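PDB 7KCT: 2-oxoglutarate carboxylase small subunit from Hydrogenobacter thermophilus, which is the biotin carboxylase-like subunit of its enzyme, built on an ATP-grasp fold, and holds ADP, bicarbonate and magnesium in this model. Local coordinates for residues 75-78 with 79-82; 115-118 with 119-123; 260-263 with 264-268; 317-320 with 321-325. All coordinates share one frame; numbering follows the deposited sequence.

Interaction 1 of 4, residues 75-78 with 79-82; sequences VDLA and LEVG
A Schellman motif closes helix 71-81, where Leu-77, Glu-80 and Val-81 meet over the last turn beside the parallel sheet of the N-terminal, biotin carboxylase-type domain. Gly-82 is the first residue to leave the helix, with a positive phi of 72°. Just before it three i to i+4 bonds run in a row: Leu-79 N to Val-75 O at 3.1 Å, Glu-80 N to Asp-76 O at 3.0 Å and Val-81 N to Leu-77 O at 3.0 Å. On the sheet side, CD1 of Leu-77 touches CG1 of Val-81 at 4.0 Å. Strand 56-59 covers this pair through Tyr-58, which both side chains touch, while Ile-40 and Val-38 of strand 36-41 meet Leu-77 and Val-81 respectively. Val-75 instead turns to helix 97-105, against Phe-99, Leu-102 and Cys-103. Glu-80 starts with CG anti to its own carbonyl carbon (chi1 -65°) and then runs extended back along the helix, crossing Leu-77 at about a right angle. This lays the carboxylate beside the preceding turn, where OE1 sits 3.6 Å from Leu-77 CA and 3.8 Å from Leu-77 CD1.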
loop_
_atom_site.group_PDB
_atom_site.type_symbol
_atom_site.label_atom_id
_atom_site.label_comp_id
_atom_site.label_asym_id
_atom_site.label_seq_id
_atom_site.Cartn_x
_atom_site.Cartn_y
_atom_site.Cartn_z
ATOM N N VAL A 75 28.375 -7.381 -16.913
ATOM C CA VAL A 75 29.460 -6.896 -16.074
ATOM C C VAL A 75 30.276 -5.840 -16.798
ATOM O O VAL A 75 30.683 -4.831 -16.200
ATOM C CB VAL A 75 30.337 -8.075 -15.621
ATOM C CG1 VAL A 75 31.610 -7.540 -15.019
ATOM C CG2 VAL A 75 29.584 -8.890 -14.641
ATOM N N ASP A 76 30.534 -6.054 -18.083
ATOM C CA ASP A 76 31.203 -5.049 -18.895
ATOM C C ASP A 76 30.415 -3.741 -18.913
ATOM O O ASP A 76 31.007 -2.659 -18.879
ATOM C CB ASP A 76 31.371 -5.538 -20.330
ATOM C CG ASP A 76 32.580 -6.457 -20.520
ATOM O OD1 ASP A 76 33.370 -6.643 -19.562
ATOM O OD2 ASP A 76 32.729 -7.003 -21.641
ATOM N N LEU A 77 29.091 -3.818 -19.051
ATOM C CA LEU A 77 28.297 -2.578 -19.080
ATOM C C LEU A 77 28.402 -1.840 -17.763
ATOM O O LEU A 77 28.523 -0.613 -17.737
ATOM C CB LEU A 77 26.824 -2.854 -19.386
ATOM C CG LEU A 77 25.812 -1.713 -19.326
ATOM C CD1 LEU A 77 26.078 -0.742 -20.468
ATOM C CD2 LEU A 77 24.404 -2.317 -19.410
ATOM N N ALA A 78 28.338 -2.575 -16.656
ATOM C CA ALA A 78 28.455 -1.966 -15.350
ATOM C C ALA A 78 29.769 -1.217 -15.231
ATOM O O ALA A 78 29.806 -0.091 -14.724
ATOM C CB ALA A 78 28.366 -3.037 -14.253
ATOM N N LEU A 79 30.856 -1.806 -15.729
ATOM C CA LEU A 79 32.127 -1.090 -15.732
ATOM C C LEU A 79 32.083 0.176 -16.602
ATOM O O LEU A 79 32.595 1.226 -16.195
ATOM C CB LEU A 79 33.250 -2.020 -16.190
ATOM C CG LEU A 79 33.666 -3.171 -15.271
ATOM C CD1 LEU A 79 34.695 -4.063 -16.014
ATOM C CD2 LEU A 79 34.200 -2.612 -13.962
ATOM N N GLU A 80 31.500 0.089 -17.801
ATOM C CA GLU A 80 31.473 1.225 -18.738
ATOM C C GLU A 80 30.710 2.432 -18.191
ATOM O O GLU A 80 31.034 3.583 -18.521
ATOM C CB GLU A 80 30.837 0.794 -20.083
ATOM C CG GLU A 80 31.648 -0.275 -20.870
ATOM C CD GLU A 80 30.805 -1.142 -21.838
ATOM O OE1 GLU A 80 29.579 -0.929 -21.999
ATOM O OE2 GLU A 80 31.391 -2.075 -22.439
ATOM N N VAL A 81 29.629 2.209 -17.438
ATOM C CA VAL A 81 28.835 3.331 -16.930
ATOM C C VAL A 81 29.197 3.716 -15.507
ATOM O O VAL A 81 28.567 4.609 -14.937
ATOM C CB VAL A 81 27.322 3.046 -17.032
ATOM C CG1 VAL A 81 26.950 2.609 -18.446
ATOM C CG2 VAL A 81 26.878 2.014 -16.036
ATOM N N GLY A 82 30.181 3.067 -14.913
ATOM C CA GLY A 82 30.554 3.348 -13.544
ATOM C C GLY A 82 29.602 2.875 -12.457
ATOM O O GLY A 82 29.585 3.468 -11.376
#

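Interaction 2 of 4, residues 115-118 with 119-123; sequences WKVI and ELMGD
Trp-115 and Glu-119 lie side by side on the short helix 115-120, pointing the same way, and three kinds of contact run along this helix. The first is backbone pairing: Glu-119 N bonds Trp-115 O at 3.1 Å, Leu-120 N bonds Lys-116 O at 3.0 Å, and Met-121 N bonds Val-117 O at 3.0 Å. The second is polar against aromatic. Glu-119 OE1 comes to the edge of the indole, near its plane, 3.6 Å from Trp-115 CZ3, and the carboxylate is turned 83° from the ring. With Trp-115 CG between its backbone N and carbonyl carbon (chi1 68°), the indole is laid alongside Glu-119, and its NE1 is bonded to Glu-104 OE2. The third is apolar: Val-117 CG1 meets Met-121 CG at 4.2 Å, while Lys-116 CG lies over one indole face, toward the rim. Past the helix end, Asp-123 N-caps helix 124-133, accepting from Arg-126 N, and its OD2 makes a salt bridge with Arg-202; all three residues line the bicarbonate pocket. Trp-115 and Ile-118 pack on helix 97-105 through Ala-100, and Val-117 rests on Ile-274 and Tyr-276, in the loop between helix 257-273 and strand 278-286.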
loop_
_atom_site.group_PDB
_atom_site.type_symbol
_atom_site.label_atom_id
_atom_site.label_comp_id
_atom_site.label_asym_id
_atom_site.label_seq_id
_atom_site.Cartn_x
_atom_site.Cartn_y
_atom_site.Cartn_z
ATOM N N TRP A 115 29.997 -15.763 -3.888
ATOM C CA TRP A 115 29.847 -16.731 -4.951
ATOM C C TRP A 115 30.211 -18.173 -4.543
ATOM O O TRP A 115 29.732 -19.082 -5.188
ATOM C CB TRP A 115 30.679 -16.360 -6.171
ATOM C CG TRP A 115 32.169 -16.459 -5.972
ATOM C CD1 TRP A 115 33.013 -15.456 -5.572
ATOM C CD2 TRP A 115 32.998 -17.619 -6.181
ATOM N NE1 TRP A 115 34.315 -15.923 -5.512
ATOM C CE2 TRP A 115 34.334 -17.242 -5.881
ATOM C CE3 TRP A 115 32.746 -18.927 -6.597
ATOM C CZ2 TRP A 115 35.406 -18.137 -5.975
ATOM C CZ3 TRP A 115 33.817 -19.812 -6.683
ATOM C CH2 TRP A 115 35.129 -19.403 -6.391
ATOM N N LYS A 116 31.029 -18.415 -3.533
ATOM C CA LYS A 116 31.327 -19.783 -3.153
ATOM C C LYS A 116 30.137 -20.460 -2.501
ATOM O O LYS A 116 30.003 -21.689 -2.578
ATOM C CB LYS A 116 32.467 -19.810 -2.159
ATOM C CG LYS A 116 33.839 -19.625 -2.667
ATOM C CD LYS A 116 34.740 -19.687 -1.426
ATOM C CE LYS A 116 36.031 -18.895 -1.687
ATOM N NZ LYS A 116 37.217 -19.712 -1.277
ATOM N N VAL A 117 29.351 -19.703 -1.730
ATOM C CA VAL A 117 28.143 -20.273 -1.123
ATOM C C VAL A 117 27.074 -20.530 -2.175
ATOM O O VAL A 117 26.340 -21.523 -2.113
ATOM C CB VAL A 117 27.614 -19.373 0.002
ATOM C CG1 VAL A 117 26.500 -20.087 0.743
ATOM C CG2 VAL A 117 28.722 -19.035 0.935
ATOM N N ILE A 118 26.975 -19.659 -3.169
ATOM C CA ILE A 118 26.063 -19.907 -4.275
ATOM C C ILE A 118 26.397 -21.243 -4.934
ATOM O O ILE A 118 25.520 -22.086 -5.184
ATOM C CB ILE A 118 26.142 -18.739 -5.276
ATOM C CG1 ILE A 118 25.582 -17.454 -4.636
ATOM C CG2 ILE A 118 25.405 -19.091 -6.527
ATOM C CD1 ILE A 118 25.636 -16.247 -5.526
ATOM N N GLU A 119 27.679 -21.457 -5.229
ATOM C CA GLU A 119 28.091 -22.703 -5.858
ATOM C C GLU A 119 27.876 -23.900 -4.935
ATOM O O GLU A 119 27.500 -24.982 -5.381
ATOM C CB GLU A 119 29.553 -22.593 -6.224
ATOM C CG GLU A 119 30.061 -23.449 -7.341
ATOM C CD GLU A 119 31.460 -22.979 -7.651
ATOM O OE1 GLU A 119 32.298 -23.066 -6.723
ATOM O OE2 GLU A 119 31.701 -22.442 -8.757
ATOM N N LEU A 120 28.170 -23.746 -3.660
ATOM C CA LEU A 120 27.968 -24.841 -2.727
ATOM C C LEU A 120 26.506 -25.292 -2.673
ATOM O O LEU A 120 26.219 -26.493 -2.705
ATOM C CB LEU A 120 28.433 -24.414 -1.354
ATOM C CG LEU A 120 28.201 -25.390 -0.213
ATOM C CD1 LEU A 120 29.131 -26.609 -0.318
ATOM C CD2 LEU A 120 28.314 -24.712 1.161
ATOM N N MET A 121 25.578 -24.356 -2.484
ATOM C CA MET A 121 24.169 -24.658 -2.313
ATOM C C MET A 121 23.424 -24.756 -3.610
ATOM O O MET A 121 22.195 -24.854 -3.579
ATOM C CB MET A 121 23.526 -23.607 -1.427
ATOM C CG MET A 121 24.292 -23.547 -0.175
ATOM S SD MET A 121 24.406 -25.142 0.766
ATOM C CE MET A 121 22.818 -25.354 1.682
ATOM N N GLY A 122 24.130 -24.819 -4.722
ATOM C CA GLY A 122 23.529 -24.881 -6.037
ATOM C C GLY A 122 23.106 -26.252 -6.474
ATOM O O GLY A 122 22.479 -26.401 -7.522
ATOM N N ASP A 123 23.429 -27.262 -5.689
ATOM C CA ASP A 123 23.033 -28.626 -5.966
ATOM C C ASP A 123 22.244 -29.088 -4.757
ATOM O O ASP A 123 22.722 -28.960 -3.630
ATOM C CB ASP A 123 24.267 -29.482 -6.222
ATOM C CG ASP A 123 23.945 -30.946 -6.324
ATOM O OD1 ASP A 123 23.889 -31.600 -5.253
ATOM O OD2 ASP A 123 23.718 -31.442 -7.458
#

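Interaction 3 of 4, residues 260-263 with 264-268; sequences REYY and GSLVV
Tyr-262 and Leu-266, one turn apart on helix 257-273, cross at a slant, with the leucine over one face of the phenol ring. CD1 of Leu-266 makes the touch at the far end of the ring, 3.8 Å from Tyr-262 CZ and 3.7 Å from Tyr-262 OH. The two side chains lean toward each other along the helix: Tyr-262 sends its CG anti to the backbone N (chi1 168°), toward the later turn, whereas Leu-266 holds CG beside its own N (chi1 -72°), back toward the earlier one. The same tyrosine also meets its neighbour, its CD2 standing 3.8 Å above the plane of the Tyr-263 ring, over the centre. Tyr-263 reaches to the antiparallel sheet of the ATP-grasp domain, where it packs on Phe-219 and its OH bonds the backbone N of Leu-292. Val-267 lies on the same sheet, against Val-221, Met-282 and Phe-284. Ser-265 is turned back on the helix, and its OG gives a bond of 3.1 Å to Glu-261 O. That oxygen also takes Ser-265 N, at 2.8 Å, and the two donors arrive from opposite faces of the carbonyl plane. At the earlier end Arg-260 forms a salt bridge with Glu-234, and Glu-261 OE2 bonds His-231. The chemistry is therefore divided: the side chains of Tyr-262 and Leu-266 meet by apolar contact, their backbones by the bond from Leu-266 N to Tyr-262 O, while the serine hydroxyl spends its proton within the helix, so that one carbonyl oxygen is gripped twice by the same residue.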
loop_
_atom_site.group_PDB
_atom_site.type_symbol
_atom_site.label_atom_id
_atom_site.label_comp_id
_atom_site.label_asym_id
_atom_site.label_seq_id
_atom_site.Cartn_x
_atom_site.Cartn_y
_atom_site.Cartn_z
ATOM N N ARG A 260 8.597 -21.788 15.947
ATOM C CA ARG A 260 9.159 -20.736 15.107
ATOM C C ARG A 260 10.591 -20.442 15.522
ATOM O O ARG A 260 11.502 -20.462 14.697
ATOM C CB ARG A 260 8.298 -19.477 15.191
ATOM C CG ARG A 260 8.743 -18.294 14.268
ATOM C CD ARG A 260 7.632 -17.217 14.125
ATOM N NE ARG A 260 6.460 -17.822 13.489
ATOM C CZ ARG A 260 5.289 -18.018 14.086
ATOM N NH1 ARG A 260 5.105 -17.619 15.329
ATOM N NH2 ARG A 260 4.299 -18.608 13.426
ATOM N N GLU A 261 10.815 -20.222 16.811
ATOM C CA GLU A 261 12.166 -19.910 17.269
ATOM C C GLU A 261 13.090 -21.127 17.261
ATOM O O GLU A 261 14.284 -20.979 17.001
ATOM C CB GLU A 261 12.090 -19.287 18.642
ATOM C CG GLU A 261 11.317 -17.972 18.635
ATOM C CD GLU A 261 11.995 -16.875 17.786
ATOM O OE1 GLU A 261 11.278 -15.982 17.276
ATOM O OE2 GLU A 261 13.244 -16.903 17.627
ATOM N N TYR A 262 12.570 -22.333 17.498
ATOM C CA TYR A 262 13.407 -23.528 17.425
ATOM C C TYR A 262 13.915 -23.748 16.013
ATOM O O TYR A 262 15.120 -23.854 15.777
ATOM C CB TYR A 262 12.626 -24.762 17.910
ATOM C CG TYR A 262 13.330 -26.058 17.591
ATOM C CD1 TYR A 262 14.373 -26.530 18.381
ATOM C CD2 TYR A 262 12.979 -26.798 16.488
ATOM C CE1 TYR A 262 15.045 -27.728 18.064
ATOM C CE2 TYR A 262 13.637 -27.961 16.164
ATOM C CZ TYR A 262 14.659 -28.433 16.969
ATOM O OH TYR A 262 15.291 -29.610 16.629
ATOM N N TYR A 263 12.994 -23.852 15.046
ATOM C CA TYR A 263 13.427 -24.081 13.684
ATOM C C TYR A 263 14.185 -22.880 13.147
ATOM O O TYR A 263 15.125 -23.046 12.368
ATOM C CB TYR A 263 12.241 -24.386 12.781
ATOM C CG TYR A 263 11.736 -25.793 12.918
ATOM C CD1 TYR A 263 12.510 -26.862 12.482
ATOM C CD2 TYR A 263 10.470 -26.053 13.439
ATOM C CE1 TYR A 263 12.057 -28.162 12.584
ATOM C CE2 TYR A 263 10.005 -27.352 13.543
ATOM C CZ TYR A 263 10.798 -28.396 13.102
ATOM O OH TYR A 263 10.342 -29.680 13.185
ATOM N N GLY A 264 13.825 -21.675 13.594
ATOM C CA GLY A 264 14.545 -20.489 13.171
ATOM C C GLY A 264 15.975 -20.440 13.685
ATOM O O GLY A 264 16.881 -19.988 12.968
ATOM N N SER A 265 16.206 -20.946 14.903
ATOM C CA SER A 265 17.562 -20.993 15.453
ATOM C C SER A 265 18.436 -21.938 14.658
ATOM O O SER A 265 19.610 -21.644 14.411
ATOM C CB SER A 265 17.532 -21.379 16.934
ATOM O OG SER A 265 17.160 -20.249 17.720
ATOM N N LEU A 266 17.859 -23.072 14.224
ATOM C CA LEU A 266 18.577 -24.078 13.444
ATOM C C LEU A 266 19.019 -23.532 12.090
ATOM O O LEU A 266 20.097 -23.886 11.578
ATOM C CB LEU A 266 17.688 -25.292 13.215
ATOM C CG LEU A 266 17.495 -26.091 14.507
ATOM C CD1 LEU A 266 17.042 -27.510 14.131
ATOM C CD2 LEU A 266 18.645 -26.140 15.522
ATOM N N VAL A 267 18.150 -22.755 11.434
ATOM C CA VAL A 267 18.533 -22.226 10.132
ATOM C C VAL A 267 19.607 -21.159 10.294
ATOM O O VAL A 267 20.545 -21.095 9.500
ATOM C CB VAL A 267 17.326 -21.670 9.348
ATOM C CG1 VAL A 267 16.348 -22.762 9.052
ATOM C CG2 VAL A 267 16.679 -20.562 10.081
ATOM N N VAL A 268 19.505 -20.329 11.328
ATOM C CA VAL A 268 20.560 -19.348 11.576
ATOM C C VAL A 268 21.897 -20.063 11.755
ATOM O O VAL A 268 22.868 -19.810 11.021
ATOM C CB VAL A 268 20.208 -18.478 12.796
ATOM C CG1 VAL A 268 21.432 -17.645 13.276
ATOM C CG2 VAL A 268 19.110 -17.535 12.467
#

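Interaction 4 of 4, residues 317-320 with 321-325; sequences VKWQ and IRIAA
Arg-322 runs back along helix 316-324 between Lys-318 and Trp-319, and it can be followed atom by atom. Its CB lies 4.0 Å from Trp-319 CE3, on the six-membered ring of the indole. CG comes next, anti to the carbonyl carbon (chi1 -75°), and passes 3.6 Å from Lys-318 O, the same oxygen that accepts Arg-322 N at 3.0 Å. CD then moves over the indole face in a CH-pi contact, 3.9 Å from the centroid of the six-membered ring of Trp-319 and 13° off its normal. The chain stays extended as far as NE, which has a long, weak ion pair with Glu-327. Helix 316-324 belongs to the ATP-grasp domain and is wedged between that domain's antiparallel sheet, where Trp-319 and Ile-323 both touch Leu-222, and the N-terminal domain, where Val-317 meets Val-26 and Ala-29 of helix 20-32 and Gln-320 adds a polar link through His-87. Beyond NE, the guanidinium is tilted 52° from the indole plane, and its CZ is 5.2 Å from the six-ring centroid of Trp-319, a long cation-pi pair that is at most weakly attractive. Lys-318 CD lies over one guanidinium face, 3.3 Å from Arg-322 NH1. The lysine chain bends at chi3, and its NZ forms a salt bridge with Glu-32; the like-charged Arg-322 NH2 is 5.1 Å from Lys-318 NZ, not in contact with it.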
loop_
_atom_site.group_PDB
_atom_site.type_symbol
_atom_site.label_atom_id
_atom_site.label_comp_id
_atom_site.label_asym_id
_atom_site.label_seq_id
_atom_site.Cartn_x
_atom_site.Cartn_y
_atom_site.Cartn_z
ATOM N N VAL A 317 14.982 -5.868 0.735
ATOM C CA VAL A 317 15.776 -5.446 -0.420
ATOM C C VAL A 317 16.694 -4.273 -0.057
ATOM O O VAL A 317 17.854 -4.227 -0.476
ATOM C CB VAL A 317 14.850 -5.096 -1.598
ATOM C CG1 VAL A 317 15.627 -4.574 -2.784
ATOM C CG2 VAL A 317 14.084 -6.323 -2.040
ATOM N N LYS A 318 16.167 -3.260 0.637
ATOM C CA LYS A 318 17.029 -2.167 1.060
ATOM C C LYS A 318 18.189 -2.703 1.901
ATOM O O LYS A 318 19.333 -2.254 1.746
ATOM C CB LYS A 318 16.216 -1.117 1.820
ATOM C CG LYS A 318 16.949 0.203 1.975
ATOM C CD LYS A 318 16.133 1.291 2.663
ATOM C CE LYS A 318 15.036 1.837 1.793
ATOM N NZ LYS A 318 14.452 3.089 2.395
ATOM N N TRP A 319 17.914 -3.676 2.794
ATOM C CA TRP A 319 18.985 -4.261 3.606
ATOM C C TRP A 319 19.976 -5.030 2.745
ATOM O O TRP A 319 21.188 -4.967 2.996
ATOM C CB TRP A 319 18.408 -5.163 4.740
ATOM C CG TRP A 319 18.137 -4.305 5.923
ATOM C CD1 TRP A 319 16.915 -3.949 6.429
ATOM C CD2 TRP A 319 19.117 -3.611 6.722
ATOM N NE1 TRP A 319 17.078 -3.061 7.457
ATOM C CE2 TRP A 319 18.415 -2.870 7.687
ATOM C CE3 TRP A 319 20.521 -3.584 6.736
ATOM C CZ2 TRP A 319 19.068 -2.078 8.648
ATOM C CZ3 TRP A 319 21.164 -2.815 7.692
ATOM C CH2 TRP A 319 20.438 -2.068 8.631
ATOM N N GLN A 320 19.510 -5.762 1.727
ATOM C CA GLN A 320 20.459 -6.367 0.806
ATOM C C GLN A 320 21.486 -5.331 0.359
ATOM O O GLN A 320 22.689 -5.586 0.344
ATOM C CB GLN A 320 19.741 -6.959 -0.411
ATOM C CG GLN A 320 19.195 -8.389 -0.285
ATOM C CD GLN A 320 18.548 -8.833 -1.573
ATOM O OE1 GLN A 320 17.598 -8.192 -2.068
ATOM N NE2 GLN A 320 19.112 -9.856 -2.184
ATOM N N ILE A 321 21.008 -4.160 -0.049
ATOM C CA ILE A 321 21.885 -3.170 -0.651
ATOM C C ILE A 321 22.824 -2.584 0.390
ATOM O O ILE A 321 24.006 -2.409 0.137
ATOM C CB ILE A 321 21.044 -2.076 -1.327
ATOM C CG1 ILE A 321 20.286 -2.685 -2.513
ATOM C CG2 ILE A 321 21.957 -0.951 -1.820
ATOM C CD1 ILE A 321 19.138 -1.872 -2.970
ATOM N N ARG A 322 22.320 -2.293 1.579
ATOM C CA ARG A 322 23.163 -1.795 2.650
ATOM C C ARG A 322 24.224 -2.809 3.065
ATOM O O ARG A 322 25.356 -2.431 3.399
ATOM C CB ARG A 322 22.305 -1.454 3.851
ATOM C CG ARG A 322 21.502 -0.209 3.755
ATOM C CD ARG A 322 20.517 -0.127 4.944
ATOM N NE ARG A 322 20.090 1.237 5.040
ATOM C CZ ARG A 322 18.848 1.643 5.264
ATOM N NH1 ARG A 322 17.853 0.769 5.448
ATOM N NH2 ARG A 322 18.604 2.955 5.283
ATOM N N ILE A 323 23.830 -4.081 3.189
ATOM C CA ILE A 323 24.750 -5.147 3.555
ATOM C C ILE A 323 25.853 -5.259 2.528
ATOM O O ILE A 323 27.025 -5.412 2.868
ATOM C CB ILE A 323 23.980 -6.480 3.698
ATOM C CG1 ILE A 323 23.254 -6.588 5.012
ATOM C CG2 ILE A 323 24.893 -7.672 3.534
ATOM C CD1 ILE A 323 22.143 -7.642 4.972
ATOM N N ALA A 324 25.500 -5.166 1.246
ATOM C CA ALA A 324 26.507 -5.291 0.201
ATOM C C ALA A 324 27.498 -4.124 0.236
ATOM O O ALA A 324 28.669 -4.304 -0.109
ATOM C CB ALA A 324 25.835 -5.365 -1.170
ATOM N N ALA A 325 27.065 -2.963 0.696
ATOM C CA ALA A 325 27.948 -1.815 0.901
ATOM C C ALA A 325 28.792 -1.919 2.178
ATOM O O ALA A 325 29.660 -1.058 2.412
ATOM C CB ALA A 325 27.094 -0.552 0.981
#

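All four interactions are local, each within a single helix, and they follow one another along the chain without touching. Interaction 1, on helix 71-81, flanks the parallel sheet of the N-terminal domain; interaction 2, on helix 115-120, leads from that domain to the bicarbonate pocket, its centre about 25 Å from that of interaction 1. Interactions 3 and 4 share the ATP-grasp domain, with centres about 23 Å apart, and both helices touch strands 215-223 and 278-286 of one antiparallel sheet. Interactions 1 and 3 are the farthest apart, about 40 Å between centres. Helix 97-105 contacts both interactions 1 and 2, while interaction 4 joins the N-terminal and ATP-grasp domains and, through Lys-318, reaches Arg-410 of the second subunit.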